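Local structure of malate dehydrogenase (Porphyromonas gingivalis, 3FI9) at residues A[127-132]-A[147-152]; A[177-182]-A[187-192]; A[264-267]-A[271-274]. The protein probably catalyses the NAD-dependent interconversion of malate and oxaloacetate. All blocks are in the same frame, centred on the assembly; numbering follows the deposited sequence.

Contact 1. Residues A[127-132]-A[147-152]; sequences NPADIT and VTTLAG
Ala129, at the start of helix 129-140, meets Thr149 of strand 147-150 through a small patch, a CB-to-CB contact (Ala129 CB to Thr149 CB, 3.8 Å) and a methyl against a carbonyl O (Thr149 CG2 to Ala129 O, 3.5 Å). The methyl gets there because CG2 is turned beside the backbone N, with OG1 between N and the carbonyl carbon (chi1 61°). No hydrogen bond spans the two segments, and both residues are buried. The contact thins beyond this tight part, where CB of Ala129 is still 4.5 Å from O of Leu150, and the side chain of Leu150 packs instead on helix 238-251. Asn127, exposed, makes no contact with 147-152 and forms the loose side. Its OD1 accepts from N of Ala129 at 2.8 Å, on a lone pair in the carbonyl plane, an Asx turn that ties the amide to the first turn of the helix. A cis peptide bond precedes Pro128, the N-cap, whose O takes the N-H groups of Ile131 and Thr132. Asn127 is predicted to bind NAD and substrate, and the whole belongs to a Rossmann-type beta-alpha-beta unit, strand 121-124, helix 129-140, strand 147-150.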
loop_
_atom_site.group_PDB
_atom_site.type_symbol
_atom_site.label_atom_id
_atom_site.label_comp_id
_atom_site.label_asym_id
_atom_site.label_seq_id
_atom_site.Cartn_x
_atom_site.Cartn_y
_atom_site.Cartn_z
ATOM N N ASN A 127 11.615 16.018 -6.054
ATOM C CA ASN A 127 12.004 17.374 -5.711
ATOM C C ASN A 127 13.203 17.872 -6.502
ATOM O O ASN A 127 13.957 17.075 -7.046
ATOM C CB ASN A 127 12.241 17.486 -4.209
ATOM C CG ASN A 127 10.973 17.852 -3.469
ATOM O OD1 ASN A 127 10.173 18.664 -3.948
ATOM N ND2 ASN A 127 10.758 17.240 -2.333
ATOM N N PRO A 128 13.372 19.198 -6.571
ATOM C CA PRO A 128 12.471 20.188 -5.964
ATOM C C PRO A 128 11.247 20.407 -6.864
ATOM O O PRO A 128 11.404 20.875 -7.990
ATOM C CB PRO A 128 13.342 21.446 -5.895
ATOM C CG PRO A 128 14.322 21.287 -7.025
ATOM C CD PRO A 128 14.578 19.819 -7.176
ATOM N N ALA A 129 10.047 20.047 -6.389
ATOM C CA ALA A 129 8.857 19.994 -7.273
ATOM C C ALA A 129 8.445 21.293 -7.967
ATOM O O ALA A 129 7.896 21.253 -9.073
ATOM C CB ALA A 129 7.631 19.321 -6.550
ATOM N N ASP A 130 8.745 22.451 -7.369
ATOM C CA ASP A 130 8.515 23.728 -8.084
ATOM C C ASP A 130 9.316 23.823 -9.382
ATOM O O ASP A 130 8.892 24.471 -10.329
ATOM C CB ASP A 130 8.831 24.972 -7.227
ATOM C CG ASP A 130 10.182 24.879 -6.537
ATOM O OD1 ASP A 130 10.359 23.926 -5.748
ATOM O OD2 ASP A 130 11.053 25.768 -6.758
ATOM N N ILE A 131 10.493 23.223 -9.402
ATOM C CA ILE A 131 11.348 23.287 -10.580
ATOM C C ILE A 131 10.983 22.132 -11.465
ATOM O O ILE A 131 10.707 22.317 -12.645
ATOM C CB ILE A 131 12.838 23.190 -10.248
ATOM C CG1 ILE A 131 13.352 24.477 -9.580
ATOM C CG2 ILE A 131 13.668 22.888 -11.531
ATOM C CD1 ILE A 131 13.125 25.745 -10.381
ATOM N N THR A 132 10.957 20.925 -10.897
ATOM C CA THR A 132 10.723 19.729 -11.721
ATOM C C THR A 132 9.379 19.755 -12.413
ATOM O O THR A 132 9.241 19.402 -13.603
ATOM C CB THR A 132 10.879 18.431 -10.898
ATOM O OG1 THR A 132 9.982 18.457 -9.767
ATOM C CG2 THR A 132 12.309 18.322 -10.384
ATOM N N VAL A 147 -0.680 19.640 -15.826
ATOM C CA VAL A 147 0.456 19.207 -14.992
ATOM C C VAL A 147 0.325 19.703 -13.567
ATOM O O VAL A 147 0.096 20.885 -13.371
ATOM C CB VAL A 147 1.820 19.692 -15.561
ATOM C CG1 VAL A 147 3.027 19.198 -14.688
ATOM C CG2 VAL A 147 1.983 19.207 -17.005
ATOM N N THR A 148 0.463 18.805 -12.583
ATOM C CA THR A 148 0.466 19.178 -11.156
ATOM C C THR A 148 1.646 18.523 -10.444
ATOM O O THR A 148 2.287 17.609 -10.978
ATOM C CB THR A 148 -0.808 18.716 -10.425
ATOM O OG1 THR A 148 -1.093 17.348 -10.773
ATOM C CG2 THR A 148 -2.002 19.585 -10.840
ATOM N N THR A 149 1.954 19.008 -9.239
ATOM C CA THR A 149 2.916 18.348 -8.391
ATOM C C THR A 149 2.270 18.007 -7.046
ATOM O O THR A 149 1.340 18.662 -6.627
ATOM C CB THR A 149 4.168 19.254 -8.112
ATOM O OG1 THR A 149 3.756 20.458 -7.449
ATOM C CG2 THR A 149 4.830 19.693 -9.458
ATOM N N LEU A 150 2.766 16.956 -6.397
ATOM C CA LEU A 150 2.423 16.647 -5.018
ATOM C C LEU A 150 2.893 17.803 -4.112
ATOM O O LEU A 150 4.092 18.118 -4.070
ATOM C CB LEU A 150 3.174 15.383 -4.588
ATOM C CG LEU A 150 3.096 15.071 -3.098
ATOM C CD1 LEU A 150 1.614 14.761 -2.774
ATOM C CD2 LEU A 150 4.065 13.916 -2.679
ATOM N N ALA A 151 1.952 18.411 -3.397
ATOM C CA ALA A 151 2.215 19.516 -2.519
ATOM C C ALA A 151 1.341 19.473 -1.268
ATOM O O ALA A 151 1.366 20.429 -0.488
ATOM C CB ALA A 151 2.001 20.849 -3.261
ATOM N N GLY A 152 0.573 18.391 -1.077
ATOM C CA GLY A 152 -0.476 18.355 -0.012
ATOM C C GLY A 152 0.047 17.874 1.356
ATOM O O GLY A 152 -0.632 18.002 2.393
#

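Contact 2. Residues A[177-182]-A[187-192]; sequences RTYGGH and AVFAST
Tyr179 and Ala187 form the hydrogen-bonded pair of a short antiparallel beta hairpin, strands 178-180 and 186-188, in the C-terminal domain. Each residue gives its N-H to the other's carbonyl, and both N-to-O distances, Tyr179 N to Ala187 O and Ala187 N to Tyr179 O, are 2.8 Å. Thr178 and Val188 make the adjacent non-hydrogen-bonded pair, where CA of Thr178 also sends a CA-H...O contact to Ala187 O at 3.2 Å. The pairing runs one bond further, from Phe189 N to Arg177 O at 3.1 Å, although Phe189 has already left the strand. A water then bridges the two segments: it accepts from Arg177 N at 2.8 Å and donates weakly to Phe189 O, which also receives the N-H of Thr192 in the 3-10 segment.

The polar ends of Arg177, Tyr179 and Thr192 are bonded outside the two segments. Glu278 OE1 takes both the salt bridge from Arg177 NE and a hydrogen bond with Tyr179 OH, while Thr192 OG1 is bonded to the carbonyl O of Asn175. That same OG1 packs against the aliphatic start of Arg177, 3.4 Å from its CB, and the two side chains cross at about a right angle. Beyond the paired residues the first strand leads through Gly180 and Gly181 to His182, the predicted proton acceptor, which points away from the second strand.

The rings of Tyr179 and Phe189 make a T-shaped stack, planes 78° apart: with CG of Tyr179 beside its backbone N (chi1 -57°), CD2 stands over the centre of the Phe189 ring, 3.5 Å above its plane.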
loop_
_atom_site.group_PDB
_atom_site.type_symbol
_atom_site.label_atom_id
_atom_site.label_comp_id
_atom_site.label_asym_id
_atom_site.label_seq_id
_atom_site.Cartn_x
_atom_site.Cartn_y
_atom_site.Cartn_z
ATOM N N ARG A 177 -4.299 24.360 5.669
ATOM C CA ARG A 177 -3.761 24.728 4.369
ATOM C C ARG A 177 -2.401 25.378 4.494
ATOM O O ARG A 177 -2.234 26.287 5.293
ATOM C CB ARG A 177 -4.702 25.708 3.634
ATOM C CG ARG A 177 -5.956 25.092 3.168
ATOM C CD ARG A 177 -5.675 24.040 2.133
ATOM N NE ARG A 177 -6.914 23.590 1.535
ATOM C CZ ARG A 177 -7.584 22.505 1.911
ATOM N NH1 ARG A 177 -7.135 21.735 2.889
ATOM N NH2 ARG A 177 -8.724 22.199 1.297
ATOM N N THR A 178 -1.420 24.881 3.727
ATOM C CA THR A 178 -0.216 25.643 3.470
ATOM C C THR A 178 -0.157 25.874 1.948
ATOM O O THR A 178 -0.487 24.982 1.163
ATOM C CB THR A 178 1.093 24.943 3.936
ATOM O OG1 THR A 178 1.415 23.882 3.030
ATOM C CG2 THR A 178 0.965 24.318 5.360
ATOM N N TYR A 179 0.344 27.033 1.537
ATOM C CA TYR A 179 0.540 27.346 0.132
ATOM C C TYR A 179 1.992 27.773 -0.140
ATOM O O TYR A 179 2.830 27.888 0.795
ATOM C CB TYR A 179 -0.431 28.466 -0.301
ATOM C CG TYR A 179 -1.887 28.140 -0.074
ATOM C CD1 TYR A 179 -2.491 27.050 -0.698
ATOM C CD2 TYR A 179 -2.663 28.938 0.749
ATOM C CE1 TYR A 179 -3.836 26.756 -0.460
ATOM C CE2 TYR A 179 -3.986 28.671 0.969
ATOM C CZ TYR A 179 -4.562 27.575 0.375
ATOM O OH TYR A 179 -5.893 27.343 0.591
ATOM N N GLY A 180 2.308 27.961 -1.422
ATOM C CA GLY A 180 3.668 28.410 -1.828
ATOM C C GLY A 180 4.651 27.288 -2.087
ATOM O O GLY A 180 4.391 26.426 -2.922
ATOM N N GLY A 181 5.762 27.298 -1.351
ATOM C CA GLY A 181 6.820 26.276 -1.476
ATOM C C GLY A 181 6.561 25.232 -0.416
ATOM O O GLY A 181 5.506 25.254 0.218
ATOM N N HIS A 182 7.513 24.340 -0.190
ATOM C CA HIS A 182 7.373 23.340 0.853
ATOM C C HIS A 182 8.440 23.418 1.934
ATOM O O HIS A 182 9.451 24.125 1.793
ATOM C CB HIS A 182 7.346 21.946 0.247
ATOM C CG HIS A 182 8.690 21.449 -0.182
ATOM N ND1 HIS A 182 9.331 21.911 -1.315
ATOM C CD2 HIS A 182 9.515 20.526 0.367
ATOM C CE1 HIS A 182 10.487 21.285 -1.450
ATOM N NE2 HIS A 182 10.630 20.450 -0.437
ATOM N N ALA A 187 4.051 28.434 3.257
ATOM C CA ALA A 187 3.297 29.536 3.875
ATOM C C ALA A 187 1.998 28.978 4.490
ATOM O O ALA A 187 1.106 28.549 3.771
ATOM C CB ALA A 187 2.964 30.611 2.812
ATOM N N VAL A 188 1.930 28.972 5.816
ATOM C CA VAL A 188 0.783 28.486 6.558
ATOM C C VAL A 188 -0.337 29.533 6.565
ATOM O O VAL A 188 -0.142 30.682 6.989
ATOM C CB VAL A 188 1.196 28.131 8.027
ATOM C CG1 VAL A 188 0.074 27.425 8.726
ATOM C CG2 VAL A 188 2.487 27.264 8.054
ATOM N N PHE A 189 -1.487 29.169 6.020
ATOM C CA PHE A 189 -2.674 30.032 6.045
ATOM C C PHE A 189 -3.618 29.592 7.156
ATOM O O PHE A 189 -4.673 29.009 6.901
ATOM C CB PHE A 189 -3.403 30.026 4.688
ATOM C CG PHE A 189 -2.821 30.985 3.707
ATOM C CD1 PHE A 189 -1.433 30.971 3.453
ATOM C CD2 PHE A 189 -3.630 31.873 3.013
ATOM C CE1 PHE A 189 -0.856 31.882 2.517
ATOM C CE2 PHE A 189 -3.067 32.777 2.051
ATOM C CZ PHE A 189 -1.680 32.767 1.807
ATOM N N ALA A 190 -3.233 29.868 8.396
ATOM C CA ALA A 190 -4.059 29.417 9.554
ATOM C C ALA A 190 -5.495 29.963 9.540
ATOM O O ALA A 190 -6.432 29.382 10.119
ATOM C CB ALA A 190 -3.351 29.778 10.864
ATOM N N SER A 191 -5.704 31.099 8.902
ATOM C CA SER A 191 -7.062 31.586 8.805
ATOM C C SER A 191 -8.050 30.597 8.118
ATOM O O SER A 191 -9.249 30.758 8.259
ATOM C CB SER A 191 -7.094 32.926 8.053
ATOM O OG SER A 191 -6.884 32.697 6.677
ATOM N N THR A 192 -7.573 29.589 7.386
ATOM C CA THR A 192 -8.484 28.671 6.704
ATOM C C THR A 192 -9.020 27.577 7.629
ATOM O O THR A 192 -10.006 26.939 7.308
ATOM C CB THR A 192 -7.809 27.916 5.502
ATOM O OG1 THR A 192 -6.863 26.970 5.996
ATOM C CG2 THR A 192 -7.110 28.865 4.521
HETATM O O HOH W 1 -3.965 26.236 7.738
#

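Contact 3. Residues A[264-267]-A[271-274]; sequences YVNV and EHIM
Val265 and Ile273 supply the regular backbone bonds of an antiparallel hairpin between strands 261-267 and 273-277, the latter an outermost strand, within the chain, of the large mixed sheet. Val265 N donates to Ile273 O at 2.8 Å, and Ile273 N returns a bond to Val265 O at 3.1 Å. The register slips at the next step: His272 and Ile273 both face Val265, and His272 has positive phi and psi, which fits a G1 beta bulge.

A side chain takes up the N-H left over by the bulge. His272 N, 3.4 Å from Val265 O, is too badly directed to bond to it, and donates instead to Asn266 OD1 at 2.8 Å. The bond is bent, and the donor stands above the amide plane. Extended away from its own backbone N (chi1 -178°), the amide of Asn266 lies alongside the imidazole, their planes 33° apart, with OD1 3.4 Å over the centre of the ring.

Packing divides between the faces of the sheet. On one, the sulfur of Met274 sits at the edge of the Tyr264 ring. On the other, Val265 CB meets Ile273 CG2 at 3.9 Å. Tyr264 and His272 lie side by side, and the phenol OH approaches the imidazole edge at 3.4 Å from CD2 of His272. Glu271 turns back into the connecting loop, where its OE2 accepts from the backbone N of Gly269.

The chemistry thus implies a bulged hairpin whose irregular N-H is satisfied by an amide oxygen, while Tyr264 and Met274 lie against helix 129-140 and Ile273 against helix 297-319.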
loop_
_atom_site.group_PDB
_atom_site.type_symbol
_atom_site.label_atom_id
_atom_site.label_comp_id
_atom_site.label_asym_id
_atom_site.label_seq_id
_atom_site.Cartn_x
_atom_site.Cartn_y
_atom_site.Cartn_z
ATOM N N TYR A 264 0.743 25.596 -12.106
ATOM C CA TYR A 264 1.313 26.772 -12.753
ATOM C C TYR A 264 0.480 27.988 -12.352
ATOM O O TYR A 264 -0.753 27.946 -12.387
ATOM C CB TYR A 264 1.227 26.659 -14.292
ATOM C CG TYR A 264 1.985 27.801 -14.952
ATOM C CD1 TYR A 264 3.337 28.011 -14.678
ATOM C CD2 TYR A 264 1.355 28.630 -15.848
ATOM C CE1 TYR A 264 4.043 29.100 -15.290
ATOM C CE2 TYR A 264 2.022 29.676 -16.468
ATOM C CZ TYR A 264 3.357 29.900 -16.184
ATOM O OH TYR A 264 3.963 30.946 -16.818
ATOM N N VAL A 265 1.178 29.070 -11.996
ATOM C CA VAL A 265 0.565 30.341 -11.576
ATOM C C VAL A 265 1.246 31.438 -12.383
ATOM O O VAL A 265 2.473 31.499 -12.459
ATOM C CB VAL A 265 0.829 30.632 -10.061
ATOM C CG1 VAL A 265 0.301 32.002 -9.700
ATOM C CG2 VAL A 265 0.171 29.532 -9.164
ATOM N N ASN A 266 0.485 32.331 -12.984
ATOM C CA ASN A 266 1.163 33.477 -13.609
ATOM C C ASN A 266 0.226 34.655 -13.528
ATOM O O ASN A 266 -0.510 34.875 -14.447
ATOM C CB ASN A 266 1.506 33.200 -15.073
ATOM C CG ASN A 266 2.254 34.365 -15.745
ATOM O OD1 ASN A 266 3.062 35.038 -15.126
ATOM N ND2 ASN A 266 1.981 34.584 -17.014
ATOM N N VAL A 267 0.264 35.399 -12.428
ATOM C CA VAL A 267 -0.635 36.536 -12.239
ATOM C C VAL A 267 0.157 37.684 -11.648
ATOM O O VAL A 267 1.272 37.503 -11.166
ATOM C CB VAL A 267 -1.788 36.180 -11.308
ATOM C CG1 VAL A 267 -2.554 34.964 -11.854
ATOM C CG2 VAL A 267 -1.243 35.877 -9.893
ATOM N N GLU A 271 4.430 35.890 -10.743
ATOM C CA GLU A 271 4.520 35.635 -12.173
ATOM C C GLU A 271 5.304 34.374 -12.476
ATOM O O GLU A 271 6.307 34.112 -11.813
ATOM C CB GLU A 271 5.200 36.844 -12.836
ATOM C CG GLU A 271 4.426 38.157 -12.610
ATOM C CD GLU A 271 4.795 38.905 -11.329
ATOM O OE1 GLU A 271 5.576 38.391 -10.462
ATOM O OE2 GLU A 271 4.263 40.040 -11.182
ATOM N N HIS A 272 4.876 33.609 -13.493
ATOM C CA HIS A 272 5.771 32.582 -14.108
ATOM C C HIS A 272 6.369 31.603 -13.130
ATOM O O HIS A 272 7.598 31.523 -12.970
ATOM C CB HIS A 272 6.916 33.267 -14.865
ATOM C CG HIS A 272 6.441 34.162 -15.956
ATOM N ND1 HIS A 272 6.657 35.527 -15.952
ATOM C CD2 HIS A 272 5.695 33.899 -17.054
ATOM C CE1 HIS A 272 6.081 36.066 -17.013
ATOM N NE2 HIS A 272 5.492 35.103 -17.700
ATOM N N ILE A 273 5.505 30.841 -12.455
ATOM C CA ILE A 273 6.004 29.998 -11.376
ATOM C C ILE A 273 5.129 28.790 -11.182
ATOM O O ILE A 273 3.991 28.751 -11.693
ATOM C CB ILE A 273 6.061 30.830 -10.037
ATOM C CG1 ILE A 273 7.011 30.193 -9.038
ATOM C CG2 ILE A 273 4.637 31.045 -9.458
ATOM C CD1 ILE A 273 8.501 30.389 -9.444
ATOM N N MET A 274 5.625 27.789 -10.457
ATOM C CA MET A 274 4.722 26.688 -9.986
ATOM C C MET A 274 4.730 26.760 -8.461
ATOM O O MET A 274 5.818 26.765 -7.864
ATOM C CB MET A 274 5.288 25.314 -10.334
ATOM C CG MET A 274 5.614 25.077 -11.788
ATOM S SD MET A 274 4.142 24.415 -12.647
ATOM C CE MET A 274 3.955 22.906 -11.664
#

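From the N terminus, contact 1 comes first and closes the loop over helix 129-140, bringing the helix start back against the strand that follows it. Contact 2 then closes a short hairpin after helix 153-166, and contact 3 closes the turn between strands 261-267 and 273-277. The three are in series: none nests in or crosses another. They still meet in space. Asn127 OD1 of contact 1 packs 3.6 Å from His182 CE1 of contact 2, joining the predicted nucleotide-binding and catalytic parts, while Thr149 CG2 packs 4.0 Å from Met274 CE of contact 3; strand 261-267 lies between their two strands in the sheet. Contacts 2 and 3 do not touch.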